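Local coordinates for aminopeptidase N family protein (Idiomarina loihiensis L2TR, PDB 4FGM) that probably acts as a zinc-dependent aminopeptidase of the M61 family, with a bound zinc ion in its active site, at residues 1-12 / 122-133. Numbering follows the deposited sequence.
Sequences MIAYDITPIDLH and PCELHLHAPPEA
I2, Y4 and I6 bond through their backbones to residues 122-128 in a parallel strand pairing that sets the first strand of the N-terminal domain, 2-10, beside strand 123-127. Six N-H...O bonds run from I2 N to P122 O (3.0 Å) as far as H128 N to I6 O (2.9 Å). On their other edges, A3, D5 and T7 pair with strand 15-22, and C123 and L125 with strand 153-157, so both strands lie inside the beta-sheet structure of the Peptidase M61 N-terminal domain, away from the zinc site. The face carrying I2, Y4, I6, C123, L125 and L127 is apolar. C123 SG sits at the edge of the Y4 ring, 3.9 Å from CE2, and I6 CD1 meets L125 CD1 at 4.0 Å; helices 108-111 and 160-163 pack against this side, and Y4 OH bonds to L113 O. The opposite face, with A3, D5, E124 and H126, is more polar. Here H128 NE2 donates to D5 OD2 at 2.6 Å, an almost linear bond (179°) on the anti lone pair, with carboxylate and imidazole nearly coplanar. With CG beside its own backbone N (chi1 -84°), D5 also brings OD2 to 3.4 Å from H126 CB. Replacing D5 by an alanine would probably leave H128 NE2 without this acceptor and its imidazole freer to turn. Beyond the end of strand 123-127, P8 CB packs on P130 CB at 3.6 Å, and L11 N donates to E132 OE2, meeting it on the syn side, 34° out of the carboxylate plane. One water links E132 OE1 to D10 OD1, which also accepts from G13 N, and to H12 N; another lies between P8 O and E132 OE2.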
HETATM    1  N   MSE A   1       4.569 -31.126  13.544  1.00 65.40           N
HETATM    2  CA  MSE A   1       3.662 -30.403  12.610  1.00 59.80           C
HETATM    3  C   MSE A   1       2.452 -29.905  13.385  1.00 52.53           C
HETATM    4  O   MSE A   1       1.920 -30.608  14.239  1.00 56.09           O
HETATM    5  CB  MSE A   1       3.229 -31.335  11.472  1.00 63.54           C
HETATM    6  CG  MSE A   1       1.870 -32.017  11.651  1.00 81.56           C
HETATM    7 SE   MSE A   1       0.398 -30.925  10.998  1.00 68.15          SE
HETATM    8  CE  MSE A   1       1.387 -30.034   9.597  1.00 97.53           C
ATOM      9  N   ILE A   2       2.029 -28.683  13.090  1.00 49.54           N
ATOM     10  CA  ILE A   2       0.881 -28.073  13.758  1.00 46.44           C
ATOM     11  C   ILE A   2      -0.301 -28.083  12.798  1.00 42.72           C
ATOM     12  O   ILE A   2      -0.145 -27.771  11.609  1.00 36.94           O
ATOM     13  CB  ILE A   2       1.196 -26.615  14.172  1.00 46.75           C
ATOM     14  CG1 ILE A   2       2.450 -26.585  15.048  1.00 47.11           C
ATOM     15  CG2 ILE A   2       0.006 -26.008  14.896  1.00 44.44           C
ATOM     16  CD1 ILE A   2       2.377 -27.499  16.252  1.00 43.84           C
ATOM     17  N   ALA A   3      -1.481 -28.434  13.302  1.00 42.91           N
ATOM     18  CA  ALA A   3      -2.666 -28.508  12.446  1.00 38.68           C
ATOM     19  C   ALA A   3      -3.725 -27.463  12.778  1.00 41.76           C
ATOM     20  O   ALA A   3      -4.089 -27.268  13.941  1.00 43.01           O
ATOM     21  CB  ALA A   3      -3.271 -29.907  12.522  1.00 38.45           C
ATOM     22  N   TYR A   4      -4.220 -26.797  11.741  1.00 44.35           N
ATOM     23  CA  TYR A   4      -5.237 -25.767  11.905  1.00 39.46           C
ATOM     24  C   TYR A   4      -6.497 -26.119  11.124  1.00 39.23           C
ATOM     25  O   TYR A   4      -6.428 -26.427   9.941  1.00 39.46           O
ATOM     26  CB  TYR A   4      -4.707 -24.420  11.398  1.00 39.53           C
ATOM     27  CG  TYR A   4      -3.554 -23.852  12.190  1.00 42.73           C
ATOM     28  CD1 TYR A   4      -3.776 -23.062  13.313  1.00 40.64           C
ATOM     29  CD2 TYR A   4      -2.239 -24.093  11.811  1.00 40.33           C
ATOM     30  CE1 TYR A   4      -2.717 -22.523  14.036  1.00 42.67           C
ATOM     31  CE2 TYR A   4      -1.173 -23.561  12.530  1.00 42.11           C
ATOM     32  CZ  TYR A   4      -1.419 -22.778  13.640  1.00 42.36           C
ATOM     33  OH  TYR A   4      -0.368 -22.258  14.361  1.00 42.37           O
ATOM     34  N   ASP A   5      -7.644 -26.086  11.790  1.00 39.57           N
ATOM     35  CA  ASP A   5      -8.915 -26.350  11.122  1.00 46.58           C
ATOM     36  C   ASP A   5      -9.738 -25.077  11.150  1.00 46.57           C
ATOM     37  O   ASP A   5     -10.017 -24.538  12.224  1.00 47.16           O
ATOM     38  CB  ASP A   5      -9.696 -27.467  11.810  1.00 40.42           C
ATOM     39  CG  ASP A   5      -9.257 -28.831  11.359  1.00 42.60           C
ATOM     40  OD1 ASP A   5      -8.346 -29.402  11.998  1.00 45.55           O
ATOM     41  OD2 ASP A   5      -9.813 -29.322  10.350  1.00 46.16           O
ATOM     42  N   ILE A   6     -10.113 -24.588   9.972  1.00 41.94           N
ATOM     43  CA  ILE A   6     -10.906 -23.368   9.887  1.00 39.81           C
ATOM     44  C   ILE A   6     -12.224 -23.578   9.165  1.00 38.12           C
ATOM     45  O   ILE A   6     -12.286 -24.219   8.103  1.00 38.13           O
ATOM     46  CB  ILE A   6     -10.142 -22.238   9.159  1.00 39.64           C
ATOM     47  CG1 ILE A   6      -8.866 -21.882   9.924  1.00 46.01           C
ATOM     48  CG2 ILE A   6     -11.023 -21.012   9.048  1.00 28.62           C
ATOM     49  CD1 ILE A   6      -7.959 -20.918   9.176  1.00 45.85           C
ATOM     50  N   THR A   7     -13.281 -23.027   9.746  1.00 36.74           N
ATOM     51  CA  THR A   7     -14.598 -23.132   9.146  1.00 40.44           C
ATOM     52  C   THR A   7     -15.329 -21.803   9.263  1.00 40.33           C
ATOM     53  O   THR A   7     -15.388 -21.217  10.342  1.00 38.84           O
ATOM     54  CB  THR A   7     -15.452 -24.233   9.847  1.00 43.38           C
ATOM     55  OG1 THR A   7     -14.764 -25.489   9.788  1.00 45.91           O
ATOM     56  CG2 THR A   7     -16.808 -24.375   9.174  1.00 32.56           C
ATOM     57  N   PRO A   8     -15.856 -21.287   8.143  1.00 43.04           N
ATOM     58  CA  PRO A   8     -16.594 -20.018   8.180  1.00 41.80           C
ATOM     59  C   PRO A   8     -17.954 -20.469   8.709  1.00 44.52           C
ATOM     60  O   PRO A   8     -18.906 -20.618   7.947  1.00 44.83           O
ATOM     61  CB  PRO A   8     -16.669 -19.613   6.706  1.00 39.56           C
ATOM     62  CG  PRO A   8     -15.523 -20.338   6.073  1.00 36.71           C
ATOM     63  CD  PRO A   8     -15.562 -21.676   6.755  1.00 39.38           C
ATOM     64  N   ILE A   9     -18.032 -20.693  10.016  1.00 40.49           N
ATOM     65  CA  ILE A   9     -19.238 -21.219  10.641  1.00 41.84           C
ATOM     66  C   ILE A   9     -20.480 -20.345  10.747  1.00 44.94           C
ATOM     67  O   ILE A   9     -21.599 -20.852  10.672  1.00 45.77           O
ATOM     68  CB  ILE A   9     -18.905 -21.768  12.066  1.00 36.42           C
ATOM     69  CG1 ILE A   9     -19.979 -22.761  12.508  1.00 43.33           C
ATOM     70  CG2 ILE A   9     -18.795 -20.621  13.070  1.00 32.78           C
ATOM     71  CD1 ILE A   9     -19.946 -24.068  11.733  1.00 41.49           C
ATOM     72  N   ASP A  10     -20.302 -19.043  10.930  1.00 43.09           N
ATOM     73  CA  ASP A  10     -21.442 -18.153  11.086  1.00 39.46           C
ATOM     74  C   ASP A  10     -21.338 -16.936  10.176  1.00 40.32           C
ATOM     75  O   ASP A  10     -20.699 -15.937  10.521  1.00 43.87           O
ATOM     76  CB  ASP A  10     -21.540 -17.705  12.548  1.00 41.48           C
ATOM     77  CG  ASP A  10     -22.880 -17.053  12.873  1.00 43.55           C
ATOM     78  OD1 ASP A  10     -23.537 -16.545  11.934  1.00 46.37           O
ATOM     79  OD2 ASP A  10     -23.264 -17.041  14.065  1.00 42.52           O
ATOM     80  N   LEU A  11     -21.983 -17.020   9.021  1.00 37.98           N
ATOM     81  CA  LEU A  11     -21.963 -15.940   8.045  1.00 39.18           C
ATOM     82  C   LEU A  11     -22.608 -14.635   8.511  1.00 44.26           C
ATOM     83  O   LEU A  11     -22.044 -13.557   8.312  1.00 42.74           O
ATOM     84  CB  LEU A  11     -22.611 -16.428   6.750  1.00 36.60           C
ATOM     85  CG  LEU A  11     -21.671 -17.027   5.695  1.00 36.99           C
ATOM     86  CD1 LEU A  11     -20.458 -17.667   6.329  1.00 29.94           C
ATOM     87  CD2 LEU A  11     -22.440 -18.022   4.859  1.00 33.47           C
ATOM     88  N   HIS A  12     -23.779 -14.721   9.133  1.00 40.47           N
ATOM     89  CA  HIS A  12     -24.455 -13.516   9.602  1.00 43.67           C
ATOM     90  C   HIS A  12     -23.778 -12.918  10.833  1.00 45.52           C
ATOM     91  O   HIS A  12     -23.845 -11.703  11.056  1.00 39.91           O
ATOM     92  CB  HIS A  12     -25.927 -13.811   9.902  1.00 41.32           C
ATOM     93  CG  HIS A  12     -26.731 -14.141   8.684  1.00 50.30           C
ATOM     94  ND1 HIS A  12     -28.088 -14.388   8.731  1.00 52.98           N
ATOM     95  CD2 HIS A  12     -26.371 -14.272   7.385  1.00 50.96           C
ATOM     96  CE1 HIS A  12     -28.525 -14.656   7.514  1.00 48.38           C
ATOM     97  NE2 HIS A  12     -27.503 -14.593   6.678  1.00 46.60           N
ATOM     98  N   PRO A 122       6.274 -27.228  10.215  1.00 51.43           N
ATOM     99  CA  PRO A 122       5.252 -27.106   9.176  1.00 44.12           C
ATOM    100  C   PRO A 122       3.861 -26.879   9.755  1.00 48.95           C
ATOM    101  O   PRO A 122       3.540 -27.357  10.849  1.00 50.82           O
ATOM    102  CB  PRO A 122       5.352 -28.438   8.438  1.00 43.47           C
ATOM    103  CG  PRO A 122       6.798 -28.782   8.577  1.00 51.49           C
ATOM    104  CD  PRO A 122       7.067 -28.454  10.021  1.00 52.25           C
ATOM    105  N   CYS A 123       3.042 -26.143   9.009  1.00 46.97           N
ATOM    106  CA  CYS A 123       1.678 -25.854   9.419  1.00 35.32           C
ATOM    107  C   CYS A 123       0.700 -26.343   8.368  1.00 42.47           C
ATOM    108  O   CYS A 123       0.814 -26.004   7.194  1.00 43.67           O
ATOM    109  CB  CYS A 123       1.487 -24.352   9.623  1.00 35.94           C
ATOM    110  SG  CYS A 123       2.388 -23.670  11.030  1.00 47.57           S
ATOM    111  N   GLU A 124      -0.249 -27.162   8.792  1.00 42.80           N
ATOM    112  CA  GLU A 124      -1.255 -27.667   7.878  1.00 44.27           C
ATOM    113  C   GLU A 124      -2.532 -26.900   8.156  1.00 41.86           C
ATOM    114  O   GLU A 124      -2.837 -26.580   9.307  1.00 42.09           O
ATOM    115  CB  GLU A 124      -1.463 -29.165   8.086  1.00 42.73           C
ATOM    116  CG  GLU A 124      -0.656 -30.008   7.124  1.00 44.60           C
ATOM    117  CD  GLU A 124      -0.737 -31.498   7.414  1.00 49.36           C
ATOM    118  OE1 GLU A 124      -1.813 -31.974   7.838  1.00 45.87           O
ATOM    119  OE2 GLU A 124       0.281 -32.191   7.198  1.00 55.76           O
ATOM    120  N   LEU A 125      -3.267 -26.585   7.102  1.00 40.58           N
ATOM    121  CA  LEU A 125      -4.503 -25.839   7.254  1.00 36.03           C
ATOM    122  C   LEU A 125      -5.617 -26.544   6.497  1.00 38.49           C
ATOM    123  O   LEU A 125      -5.520 -26.770   5.296  1.00 38.74           O
ATOM    124  CB  LEU A 125      -4.317 -24.399   6.741  1.00 36.52           C
ATOM    125  CG  LEU A 125      -5.433 -23.374   6.981  1.00 49.63           C
ATOM    126  CD1 LEU A 125      -4.880 -21.966   6.843  1.00 50.41           C
ATOM    127  CD2 LEU A 125      -6.553 -23.592   5.993  1.00 48.42           C
ATOM    128  N   HIS A 126      -6.672 -26.897   7.216  1.00 39.07           N
ATOM    129  CA  HIS A 126      -7.808 -27.576   6.619  1.00 44.28           C
ATOM    130  C   HIS A 126      -8.972 -26.589   6.571  1.00 43.42           C
ATOM    131  O   HIS A 126      -9.546 -26.260   7.609  1.00 48.29           O
ATOM    132  CB  HIS A 126      -8.178 -28.792   7.473  1.00 54.58           C
ATOM    133  CG  HIS A 126      -6.994 -29.597   7.922  1.00 79.24           C
ATOM    134  ND1 HIS A 126      -6.382 -30.540   7.122  1.00 87.08           N
ATOM    135  CD2 HIS A 126      -6.283 -29.568   9.077  1.00 82.89           C
ATOM    136  CE1 HIS A 126      -5.349 -31.056   7.764  1.00 86.79           C
ATOM    137  NE2 HIS A 126      -5.266 -30.483   8.952  1.00 84.19           N
ATOM    138  N   LEU A 127      -9.305 -26.110   5.374  1.00 39.82           N
ATOM    139  CA  LEU A 127     -10.406 -25.163   5.200  1.00 40.49           C
ATOM    140  C   LEU A 127     -11.692 -25.912   4.868  1.00 44.45           C
ATOM    141  O   LEU A 127     -11.822 -26.485   3.784  1.00 40.77           O
ATOM    142  CB  LEU A 127     -10.103 -24.179   4.064  1.00 46.08           C
ATOM    143  CG  LEU A 127     -10.469 -22.697   4.220  1.00 47.01           C
ATOM    144  CD1 LEU A 127     -10.903 -22.172   2.870  1.00 43.02           C
ATOM    145  CD2 LEU A 127     -11.570 -22.497   5.223  1.00 40.26           C
ATOM    146  N   HIS A 128     -12.642 -25.885   5.799  1.00 41.55           N
ATOM    147  CA  HIS A 128     -13.926 -26.557   5.625  1.00 44.28           C
ATOM    148  C   HIS A 128     -14.946 -25.593   5.025  1.00 47.51           C
ATOM    149  O   HIS A 128     -14.962 -24.400   5.355  1.00 46.32           O
ATOM    150  CB  HIS A 128     -14.425 -27.076   6.981  1.00 42.88           C
ATOM    151  CG  HIS A 128     -13.466 -28.012   7.651  1.00 53.35           C
ATOM    152  ND1 HIS A 128     -13.424 -29.362   7.374  1.00 55.93           N
ATOM    153  CD2 HIS A 128     -12.463 -27.780   8.531  1.00 53.77           C
ATOM    154  CE1 HIS A 128     -12.437 -29.919   8.049  1.00 52.24           C
ATOM    155  NE2 HIS A 128     -11.836 -28.981   8.760  1.00 51.33           N
ATOM    156  N   ALA A 129     -15.792 -26.110   4.137  1.00 46.95           N
ATOM    157  CA  ALA A 129     -16.817 -25.291   3.498  1.00 44.03           C
ATOM    158  C   ALA A 129     -17.795 -24.761   4.532  1.00 44.92           C
ATOM    159  O   ALA A 129     -18.087 -25.418   5.529  1.00 39.26           O
ATOM    160  CB  ALA A 129     -17.578 -26.104   2.453  1.00 38.82           C
ATOM    161  N   PRO A 130     -18.292 -23.540   4.325  1.00 43.31           N
ATOM    162  CA  PRO A 130     -19.245 -23.030   5.308  1.00 42.70           C
ATOM    163  C   PRO A 130     -20.595 -23.697   5.031  1.00 41.60           C
ATOM    164  O   PRO A 130     -21.087 -23.677   3.902  1.00 43.46           O
ATOM    165  CB  PRO A 130     -19.248 -21.529   5.032  1.00 44.37           C
ATOM    166  CG  PRO A 130     -18.952 -21.453   3.575  1.00 38.37           C
ATOM    167  CD  PRO A 130     -17.879 -22.488   3.379  1.00 34.40           C
ATOM    168  N   PRO A 131     -21.204 -24.310   6.053  1.00 42.78           N
ATOM    169  CA  PRO A 131     -22.496 -24.975   5.868  1.00 44.16           C
ATOM    170  C   PRO A 131     -23.518 -24.096   5.158  1.00 43.28           C
ATOM    171  O   PRO A 131     -24.350 -24.583   4.390  1.00 44.24           O
ATOM    172  CB  PRO A 131     -22.918 -25.306   7.298  1.00 42.19           C
ATOM    173  CG  PRO A 131     -21.615 -25.550   7.972  1.00 46.17           C
ATOM    174  CD  PRO A 131     -20.763 -24.407   7.454  1.00 39.12           C
ATOM    175  N   GLU A 132     -23.445 -22.794   5.407  1.00 42.30           N
ATOM    176  CA  GLU A 132     -24.388 -21.851   4.818  1.00 44.66           C
ATOM    177  C   GLU A 132     -24.043 -21.429   3.401  1.00 44.35           C
ATOM    178  O   GLU A 132     -24.836 -20.737   2.760  1.00 45.57           O
ATOM    179  CB  GLU A 132     -24.490 -20.604   5.693  1.00 43.56           C
ATOM    180  CG  GLU A 132     -24.799 -20.897   7.154  1.00 49.46           C
ATOM    181  CD  GLU A 132     -24.547 -19.696   8.058  1.00 59.00           C
ATOM    182  OE1 GLU A 132     -25.387 -18.772   8.091  1.00 60.58           O
ATOM    183  OE2 GLU A 132     -23.495 -19.672   8.730  1.00 58.62           O
ATOM    184  N   ALA A 133     -22.871 -21.843   2.912  1.00 37.58           N
ATOM    185  CA  ALA A 133     -22.428 -21.473   1.565  1.00 39.25           C
ATOM    186  C   ALA A 133     -21.470 -22.502   0.990  1.00 45.32           C
ATOM    187  O   ALA A 133     -20.337 -22.178   0.628  1.00 44.77           O
ATOM    188  CB  ALA A 133     -21.751 -20.098   1.595  1.00 41.91           C
TER
HETATM  189  O   HOH W   1     -21.682 -20.931   7.304  1.00 40.21           O
HETATM  190  O   HOH W   2     -25.360 -16.962   9.895  1.00 43.60           O